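Local structure of CELL WALL surface anchor family protein (Streptococcus pneumoniae, 2Y1V) at residues Gly224-Thr229 and Val270-Ser275; Ile163-Lys168 and Tyr194-Lys199; Ser212-Glu217 and Val245-Asp250. The protein forms the backbone of a pneumococcal pilus as its major pilin, a chain of beta-rich domains that probably polymerises end to end into the fibre. One frame throughout, in Å; residues are numbered along the deposited sequence.

Interactions 1 and 3 and the segment 194-199 belong to a Cna-B-like domain of the pilin, and 163-168 pairs with that domain's sheet. Interactions 1 and 2 are neighbours in a single sheet: strand 268-278 pairs with strand 191-200, and Ile196 N lies 2.8 Å from Ile272 O, so four strands run on from 163-168 through 194-199 and 270-275 to 224-229. Interaction 3 lies in a second sheet, its centre about 14 Å from that of interaction 1 and about 16 Å from that of interaction 2. Asp213 joins all three: its OD2 is 2.5 Å from Tyr274 OH and 2.9 Å from Lys165 NZ, the nitrogen covalently linked to Asn290 CG. A nickel ion sits at Glu217.

Interaction 1 of 3, residues Gly224-Thr229 and Val270-Ser275; sequences GTVKVT and VKITYS
Lys227 and Thr273 face each other as an antiparallel hydrogen-bonded pair, Lys227 N giving to Thr273 O and Thr273 N to Lys227 O, each bond 3.1 Å long. Two residues on, Thr229 and Lys271 repeat the exchange: Thr229 N to Lys271 O and Lys271 N to Thr229 O are both 2.9 Å. Between them Val228 and Ile272 form a non-hydrogen-bonded pair, and Val228 CA lies 3.2 Å from Lys271 O in a CA-H...O contact. Beyond Val226 a side chain takes over from the backbone. Thr225 OG1, turned between its own N and carbonyl carbon (chi1 68°), accepts a hydrogen bond from Ser275 N, 3.2 Å away, with an N-H...O angle of 163°; the same hydroxyl also bonds to Asn222 O, and Ser275 OG bonds to Asn222 ND2. On the apolar face, Val228 CG1 lies beside Ile272 CG1 at 3.6 Å and Val226 CG1 beside Ile272 CG2 at 3.9 Å, with Leu251 of the other sheet touching both valines. The Tyr274 ring leads off from this face, and its hydroxyl bonds to Asp213. The opposite face carries Thr229, Thr273 and the two lysines, Lys227 and Lys271, whose extended chains lead their amines away from the partner strand. The chemistry is thus two-sided: a backbone ladder, closed at one end by a threonine hydroxyl, separates an aliphatic face turned to the domain core from a polar one.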
loop_
_atom_site.group_PDB
_atom_site.type_symbol
_atom_site.label_atom_id
_atom_site.label_comp_id
_atom_site.label_asym_id
_atom_site.label_seq_id
_atom_site.Cartn_x
_atom_site.Cartn_y
_atom_site.Cartn_z
ATOM N N GLY A 224 5.739 12.236 10.258
ATOM C CA GLY A 224 7.024 12.653 10.796
ATOM C C GLY A 224 7.849 11.513 11.338
ATOM O O GLY A 224 8.894 11.738 11.957
ATOM N N THR A 225 7.390 10.286 11.107
ATOM C CA THR A 225 8.105 9.124 11.596
ATOM C C THR A 225 8.880 8.418 10.508
ATOM O O THR A 225 9.515 7.401 10.774
ATOM C CB THR A 225 7.168 8.116 12.258
ATOM O OG1 THR A 225 6.308 7.527 11.271
ATOM C CG2 THR A 225 6.332 8.797 13.346
ATOM N N VAL A 226 8.845 8.951 9.289
ATOM C CA VAL A 226 9.492 8.281 8.154
ATOM C C VAL A 226 10.996 8.515 8.113
ATOM O O VAL A 226 11.445 9.653 8.126
ATOM C CB VAL A 226 8.874 8.708 6.782
ATOM C CG1 VAL A 226 9.442 7.867 5.673
ATOM C CG2 VAL A 226 7.375 8.561 6.810
ATOM N N LYS A 227 11.764 7.433 8.054
ATOM C CA LYS A 227 13.209 7.504 7.941
ATOM C C LYS A 227 13.692 6.560 6.845
ATOM O O LYS A 227 13.214 5.432 6.746
ATOM C CB LYS A 227 13.854 7.121 9.272
ATOM C CG LYS A 227 15.351 7.305 9.297
ATOM C CD LYS A 227 15.982 6.572 10.483
ATOM C CE LYS A 227 17.351 7.150 10.836
ATOM N NZ LYS A 227 18.011 6.363 11.921
ATOM N N VAL A 228 14.648 7.009 6.035
ATOM C CA VAL A 228 15.101 6.243 4.883
ATOM C C VAL A 228 16.605 6.138 4.908
ATOM O O VAL A 228 17.274 7.153 4.998
ATOM C CB VAL A 228 14.773 6.973 3.570
ATOM C CG1 VAL A 228 14.860 6.022 2.389
ATOM C CG2 VAL A 228 13.425 7.633 3.644
ATOM N N THR A 229 17.137 4.925 4.792
ATOM C CA THR A 229 18.580 4.737 4.700
ATOM C C THR A 229 18.948 3.939 3.459
ATOM O O THR A 229 18.118 3.183 2.919
ATOM C CB THR A 229 19.191 4.011 5.951
ATOM O OG1 THR A 229 18.720 2.658 6.016
ATOM C CG2 THR A 229 18.833 4.741 7.242
ATOM N N VAL A 270 17.857 -0.432 0.386
ATOM C CA VAL A 270 17.118 0.715 0.863
ATOM C C VAL A 270 16.159 0.330 1.979
ATOM O O VAL A 270 15.370 -0.595 1.830
ATOM C CB VAL A 270 16.332 1.377 -0.262
ATOM C CG1 VAL A 270 15.726 2.654 0.238
ATOM C CG2 VAL A 270 17.242 1.625 -1.458
ATOM N N LYS A 271 16.234 1.031 3.107
ATOM C CA LYS A 271 15.292 0.767 4.190
ATOM C C LYS A 271 14.448 1.975 4.570
ATOM O O LYS A 271 14.976 3.056 4.828
ATOM C CB LYS A 271 16.019 0.215 5.411
ATOM C CG LYS A 271 15.090 -0.248 6.511
ATOM C CD LYS A 271 15.847 -1.027 7.570
ATOM C CE LYS A 271 14.980 -1.306 8.783
ATOM N NZ LYS A 271 15.867 -1.495 9.971
ATOM N N ILE A 272 13.132 1.782 4.615
ATOM C CA ILE A 272 12.199 2.831 5.021
ATOM C C ILE A 272 11.376 2.293 6.191
ATOM O O ILE A 272 10.738 1.241 6.105
ATOM C CB ILE A 272 11.280 3.259 3.834
ATOM C CG1 ILE A 272 12.124 3.685 2.627
ATOM C CG2 ILE A 272 10.347 4.397 4.226
ATOM C CD1 ILE A 272 11.493 3.429 1.328
ATOM N N THR A 273 11.402 3.016 7.297
ATOM C CA THR A 273 10.711 2.605 8.488
ATOM C C THR A 273 9.774 3.721 8.830
ATOM O O THR A 273 10.010 4.859 8.441
ATOM C CB THR A 273 11.683 2.409 9.692
ATOM O OG1 THR A 273 12.325 3.654 10.020
ATOM C CG2 THR A 273 12.730 1.353 9.386
ATOM N N TYR A 274 8.716 3.389 9.564
ATOM C CA TYR A 274 7.690 4.344 9.951
ATOM C C TYR A 274 6.618 3.636 10.757
ATOM O O TYR A 274 6.618 2.412 10.859
ATOM C CB TYR A 274 7.077 5.006 8.714
ATOM C CG TYR A 274 6.498 4.042 7.717
ATOM C CD1 TYR A 274 7.293 3.469 6.746
ATOM C CD2 TYR A 274 5.148 3.709 7.737
ATOM C CE1 TYR A 274 6.774 2.585 5.831
ATOM C CE2 TYR A 274 4.621 2.816 6.826
ATOM C CZ TYR A 274 5.434 2.265 5.870
ATOM O OH TYR A 274 4.927 1.374 4.929
ATOM N N SER A 275 5.694 4.395 11.331
ATOM C CA SER A 275 4.656 3.777 12.144
ATOM C C SER A 275 3.273 4.362 11.915
ATOM O O SER A 275 3.105 5.396 11.272
ATOM C CB SER A 275 5.002 3.890 13.625
ATOM O OG SER A 275 4.710 5.199 14.079
#

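Interaction 2 of 3, residues Ile163-Lys168 and Tyr194-Lys199; sequences IDKDFK and YEIVTK
Lys165 and Tyr194 meet where the lysine chain, extended throughout with CG anti to the backbone N (chi1 177°), runs out across the ring. Lys165 CE is 3.7 Å from Tyr194 CD1, and Lys165 NZ stands over one face of the Tyr194 ring, 4.4 Å from the centroid and 14° off the normal, with cation-pi geometry. That nitrogen is covalently joined to Asn290 CG, the intramolecular isopeptide link known in Gram-positive pilins, and is also hydrogen-bonded to Asp213 OD2.

Among the aromatic contacts, Phe167 and Tyr194 lie alongside each other with planes 21° apart but slid so far that they barely overlap; their CE1 atoms touch at 3.8 Å. Aliphatic packing continues on the Lys165 face, where Ile163 CD1 reaches Ile196 CG2 at 3.9 Å and also rests against Thr198 OG1, a hydroxyl bonded to Trp211.

Backbone bonds tie the antiparallel strands. Asp166 N gives to Glu195 O at 3.0 Å and Glu195 N to Asp166 O at 2.8 Å, while Val197 N gives to Asp164 O at 3.1 Å.

The acids occupy the other face. Asp166 OD1 accepts from Phe167 N at 2.9 Å, and OD2 forms a salt bridge with Arg177; Asp164 pairs with Lys180, and Glu195 OE1 accepts from Ala171 N. One face of the pair therefore has its acids held by partners outside the two strands, whereas the other buries a covalent cross-link. Joined to Asn290, Lys165 NZ would be an amide nitrogen without a full charge, so its place over Tyr194 is probably closer to amide-pi packing than to a true cation-pi interaction.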
loop_
_atom_site.group_PDB
_atom_site.type_symbol
_atom_site.label_atom_id
_atom_site.label_comp_id
_atom_site.label_asym_id
_atom_site.label_seq_id
_atom_site.Cartn_x
_atom_site.Cartn_y
_atom_site.Cartn_z
ATOM N N ILE A 163 11.824 -6.571 -2.972
ATOM C CA ILE A 163 11.230 -5.833 -1.876
ATOM C C ILE A 163 10.395 -6.744 -0.987
ATOM O O ILE A 163 9.970 -7.837 -1.396
ATOM C CB ILE A 163 10.292 -4.730 -2.416
ATOM C CG1 ILE A 163 9.980 -3.684 -1.340
ATOM C CG2 ILE A 163 9.015 -5.344 -3.005
ATOM C CD1 ILE A 163 9.314 -2.426 -1.905
ATOM N N ASP A 164 10.149 -6.271 0.227
ATOM C CA ASP A 164 9.172 -6.873 1.114
ATOM C C ASP A 164 8.813 -5.790 2.122
ATOM O O ASP A 164 9.652 -4.976 2.466
ATOM C CB ASP A 164 9.763 -8.106 1.816
ATOM C CG ASP A 164 8.796 -8.750 2.804
ATOM O OD1 ASP A 164 7.570 -8.668 2.573
ATOM O OD2 ASP A 164 9.267 -9.355 3.800
ATOM N N LYS A 165 7.559 -5.768 2.556
ATOM C CA LYS A 165 7.130 -4.956 3.692
ATOM C C LYS A 165 6.641 -5.874 4.817
ATOM O O LYS A 165 5.998 -6.877 4.553
ATOM C CB LYS A 165 5.997 -4.019 3.292
ATOM C CG LYS A 165 5.453 -3.196 4.455
ATOM C CD LYS A 165 4.238 -2.382 4.045
ATOM C CE LYS A 165 3.597 -1.702 5.254
ATOM N NZ LYS A 165 2.279 -1.119 4.882
ATOM N N ASP A 166 6.940 -5.525 6.062
ATOM C CA ASP A 166 6.476 -6.318 7.196
ATOM C C ASP A 166 6.631 -5.473 8.454
ATOM O O ASP A 166 7.099 -4.341 8.388
ATOM C CB ASP A 166 7.293 -7.601 7.309
ATOM C CG ASP A 166 6.484 -8.788 7.840
ATOM O OD1 ASP A 166 5.573 -8.621 8.673
ATOM O OD2 ASP A 166 6.782 -9.920 7.423
ATOM N N PHE A 167 6.222 -6.000 9.596
ATOM C CA PHE A 167 6.439 -5.282 10.839
ATOM C C PHE A 167 7.936 -5.090 11.100
ATOM O O PHE A 167 8.764 -5.903 10.683
ATOM C CB PHE A 167 5.781 -6.009 12.019
ATOM C CG PHE A 167 4.282 -6.128 11.901
ATOM C CD1 PHE A 167 3.488 -4.995 11.795
ATOM C CD2 PHE A 167 3.671 -7.373 11.888
ATOM C CE1 PHE A 167 2.116 -5.101 11.693
ATOM C CE2 PHE A 167 2.304 -7.484 11.783
ATOM C CZ PHE A 167 1.524 -6.341 11.687
ATOM N N LYS A 168 8.266 -3.998 11.787
ATOM C CA LYS A 168 9.622 -3.725 12.236
ATOM C C LYS A 168 10.351 -5.014 12.620
ATOM O O LYS A 168 9.870 -5.779 13.445
ATOM C CB LYS A 168 9.573 -2.792 13.446
ATOM C CG LYS A 168 10.949 -2.405 14.002
ATOM C CD LYS A 168 10.810 -1.481 15.207
ATOM C CE LYS A 168 12.120 -1.381 15.975
ATOM N NZ LYS A 168 12.542 -2.734 16.426
ATOM N N TYR A 194 6.363 -0.386 11.009
ATOM C CA TYR A 194 6.534 -1.114 9.770
ATOM C C TYR A 194 7.934 -0.917 9.209
ATOM O O TYR A 194 8.628 0.045 9.526
ATOM C CB TYR A 194 5.519 -0.633 8.722
ATOM C CG TYR A 194 4.050 -0.842 9.041
ATOM C CD1 TYR A 194 3.457 -2.097 8.924
ATOM C CD2 TYR A 194 3.256 0.223 9.413
ATOM C CE1 TYR A 194 2.111 -2.281 9.190
ATOM C CE2 TYR A 194 1.916 0.060 9.678
ATOM C CZ TYR A 194 1.347 -1.188 9.563
ATOM O OH TYR A 194 0.018 -1.328 9.843
ATOM N N GLU A 195 8.297 -1.806 8.304
ATOM C CA GLU A 195 9.617 -1.848 7.727
ATOM C C GLU A 195 9.477 -2.167 6.238
ATOM O O GLU A 195 8.793 -3.150 5.857
ATOM C CB GLU A 195 10.351 -2.985 8.403
ATOM C CG GLU A 195 11.790 -3.165 8.074
ATOM C CD GLU A 195 12.442 -4.159 9.039
ATOM O OE1 GLU A 195 12.014 -5.325 9.088
ATOM O OE2 GLU A 195 13.369 -3.768 9.767
ATOM N N ILE A 196 10.108 -1.343 5.403
ATOM C CA ILE A 196 10.208 -1.656 3.970
ATOM C C ILE A 196 11.660 -1.841 3.552
ATOM O O ILE A 196 12.455 -0.921 3.674
ATOM C CB ILE A 196 9.610 -0.555 3.080
ATOM C CG1 ILE A 196 8.214 -0.165 3.539
ATOM C CG2 ILE A 196 9.587 -1.008 1.674
ATOM C CD1 ILE A 196 7.657 1.049 2.785
ATOM N N VAL A 197 11.996 -3.020 3.042
ATOM C CA VAL A 197 13.362 -3.287 2.631
ATOM C C VAL A 197 13.426 -3.604 1.161
ATOM O O VAL A 197 12.910 -4.635 0.718
ATOM C CB VAL A 197 13.988 -4.449 3.417
ATOM C CG1 VAL A 197 15.413 -4.680 2.966
ATOM C CG2 VAL A 197 13.951 -4.171 4.904
ATOM N N THR A 198 14.067 -2.713 0.413
ATOM C CA THR A 198 14.241 -2.888 -1.013
ATOM C C THR A 198 15.701 -3.125 -1.391
ATOM O O THR A 198 16.585 -2.396 -0.965
ATOM C CB THR A 198 13.791 -1.641 -1.761
ATOM O OG1 THR A 198 12.554 -1.170 -1.213
ATOM C CG2 THR A 198 13.641 -1.950 -3.226
ATOM N N LYS A 199 15.938 -4.136 -2.211
ATOM C CA LYS A 199 17.258 -4.407 -2.751
ATOM C C LYS A 199 17.308 -3.889 -4.162
ATOM O O LYS A 199 16.433 -4.181 -4.972
ATOM C CB LYS A 199 17.526 -5.914 -2.783
ATOM C CG LYS A 199 17.470 -6.618 -1.433
ATOM C CD LYS A 199 18.554 -6.125 -0.511
ATOM C CE LYS A 199 18.627 -6.960 0.739
ATOM N NZ LYS A 199 19.608 -6.370 1.695
#

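Interaction 3 of 3, residues Ser212-Glu217 and Val245-Asp250; sequences SDRMTE and VATGFD. With NI (nickel (II) ion), chain F.
Arg214 folds back through chi1 -73° and chi2 -62°, which carries its guanidinium to Asp250, itself turned with CG beside its backbone N (chi1 -64°). Arg214 NH1 and NH2 grip the single oxygen Asp250 OD1 end-on, at 2.6 and 2.8 Å; the oxygen lies in the guanidinium plane, but the carboxylate is twisted steeply against it. Arg214 NH1 also gives to Asp213 O at 3.0 Å, and Val245 CG2 covers one guanidinium face, 3.7 Å from Arg214 CZ. Asp250 OD2 has a weak bond with Ser212 OG, so both carboxylate oxygens have partners on the facing strand. Asp213 N bonds to Phe249 O at 2.9 Å, and Met215 N, of a selenomethionine, gives to Thr247 O at 2.8 Å. Gly248 closes a type I turn from Val245, and its CA lies 3.5 Å from Asp213 O in a CA-H...O contact. Farther along, Glu217 OE2 binds nickel at 1.9 Å, with two longer water ligands, and its OE1 forms a salt bridge with Lys310. Strand 208-214 lies between strands 248-253 and 288-297 in its sheet, while Phe249 meets Tyr274 of strand 268-278 edge-to-face, packing this sheet against the one that holds strand 268-278.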
loop_
_atom_site.group_PDB
_atom_site.type_symbol
_atom_site.label_atom_id
_atom_site.label_comp_id
_atom_site.label_asym_id
_atom_site.label_seq_id
_atom_site.Cartn_x
_atom_site.Cartn_y
_atom_site.Cartn_z
ATOM N N SER A 212 5.266 4.146 -2.284
ATOM C CA SER A 212 3.959 4.718 -2.039
ATOM C C SER A 212 3.206 3.772 -1.110
ATOM O O SER A 212 3.147 2.563 -1.380
ATOM C CB SER A 212 3.235 4.805 -3.384
ATOM O OG SER A 212 2.244 5.793 -3.373
ATOM N N ASP A 213 2.658 4.303 -0.016
ATOM C CA ASP A 213 1.867 3.499 0.934
ATOM C C ASP A 213 0.497 4.103 1.236
ATOM O O ASP A 213 0.365 5.321 1.407
ATOM C CB ASP A 213 2.614 3.250 2.252
ATOM C CG ASP A 213 1.958 2.130 3.099
ATOM O OD1 ASP A 213 0.846 1.668 2.735
ATOM O OD2 ASP A 213 2.547 1.697 4.115
ATOM N N ARG A 214 -0.526 3.255 1.291
ATOM C CA ARG A 214 -1.867 3.722 1.619
ATOM C C ARG A 214 -2.543 2.754 2.558
ATOM O O ARG A 214 -2.491 1.533 2.363
ATOM C CB ARG A 214 -2.752 3.954 0.386
ATOM C CG ARG A 214 -2.433 5.196 -0.470
ATOM C CD ARG A 214 -2.592 6.518 0.309
ATOM N NE ARG A 214 -2.409 7.690 -0.553
ATOM C CZ ARG A 214 -1.225 8.137 -0.968
ATOM N NH1 ARG A 214 -0.105 7.518 -0.585
ATOM N NH2 ARG A 214 -1.154 9.198 -1.772
HETATM N N MSE A 215 -3.230 3.314 3.544
HETATM C CA MSE A 215 -3.679 2.555 4.671
HETATM C C MSE A 215 -5.190 2.603 4.773
HETATM O O MSE A 215 -5.808 3.622 4.428
HETATM C CB MSE A 215 -3.087 3.199 5.906
HETATM C CG MSE A 215 -2.187 2.320 6.686
HETATM SE SE MSE A 215 -1.096 3.496 7.771
HETATM C CE MSE A 215 0.587 3.440 6.765
ATOM N N THR A 216 -5.777 1.492 5.229
ATOM C CA THR A 216 -7.192 1.451 5.549
ATOM C C THR A 216 -7.421 2.377 6.761
ATOM O O THR A 216 -6.491 2.634 7.550
ATOM C CB THR A 216 -7.709 -0.000 5.813
ATOM O OG1 THR A 216 -7.087 -0.537 6.981
ATOM C CG2 THR A 216 -7.424 -0.927 4.627
ATOM N N GLU A 217 -8.663 2.860 6.884
ATOM C CA GLU A 217 -9.068 3.949 7.793
ATOM C C GLU A 217 -8.691 3.754 9.257
ATOM O O GLU A 217 -8.370 4.718 9.947
ATOM C CB GLU A 217 -10.591 4.178 7.698
ATOM C CG GLU A 217 -11.422 3.148 8.496
ATOM C CD GLU A 217 -12.891 3.028 8.058
ATOM O OE1 GLU A 217 -13.446 4.005 7.508
ATOM O OE2 GLU A 217 -13.494 1.949 8.288
ATOM N N VAL A 245 0.057 12.258 3.616
ATOM C CA VAL A 245 -1.385 12.435 3.499
ATOM C C VAL A 245 -2.054 11.670 4.625
ATOM O O VAL A 245 -1.392 10.944 5.355
ATOM C CB VAL A 245 -1.919 12.053 2.085
ATOM C CG1 VAL A 245 -1.180 12.856 1.025
ATOM C CG2 VAL A 245 -1.754 10.572 1.814
ATOM N N ALA A 246 -3.349 11.865 4.820
ATOM C CA ALA A 246 -3.961 11.325 6.028
ATOM C C ALA A 246 -3.913 9.804 6.014
ATOM O O ALA A 246 -3.795 9.169 7.053
ATOM C CB ALA A 246 -5.385 11.829 6.182
ATOM N N THR A 247 -3.987 9.226 4.825
ATOM C CA THR A 247 -3.989 7.774 4.670
ATOM C C THR A 247 -2.620 7.172 4.324
ATOM O O THR A 247 -2.545 6.012 3.912
ATOM C CB THR A 247 -4.950 7.362 3.553
ATOM O OG1 THR A 247 -4.639 8.127 2.387
ATOM C CG2 THR A 247 -6.415 7.623 3.958
ATOM N N GLY A 248 -1.547 7.948 4.460
ATOM C CA GLY A 248 -0.207 7.423 4.148
ATOM C C GLY A 248 0.699 8.369 3.390
ATOM O O GLY A 248 0.509 9.581 3.439
ATOM N N PHE A 249 1.683 7.833 2.670
ATOM C CA PHE A 249 2.667 8.716 2.021
ATOM C C PHE A 249 3.178 8.329 0.621
ATOM O O PHE A 249 3.009 7.198 0.153
ATOM C CB PHE A 249 3.877 8.915 2.948
ATOM C CG PHE A 249 4.665 7.661 3.197
ATOM C CD1 PHE A 249 4.244 6.735 4.154
ATOM C CD2 PHE A 249 5.823 7.403 2.485
ATOM C CE1 PHE A 249 4.968 5.571 4.403
ATOM C CE2 PHE A 249 6.559 6.246 2.727
ATOM C CZ PHE A 249 6.122 5.323 3.693
ATOM N N ASP A 250 3.821 9.288 -0.036
ATOM C CA ASP A 250 4.567 8.985 -1.248
ATOM C C ASP A 250 6.016 9.421 -1.039
ATOM O O ASP A 250 6.274 10.533 -0.588
ATOM C CB ASP A 250 3.908 9.608 -2.485
ATOM C CG ASP A 250 2.515 9.020 -2.765
ATOM O OD1 ASP A 250 1.676 8.996 -1.828
ATOM O OD2 ASP A 250 2.256 8.561 -3.906
HETATM NI NI NI F . -13.501 0.159 8.826
HETATM O O HOH W 1 -11.269 -0.043 7.575
HETATM O O HOH W 2 -11.593 0.772 10.288
#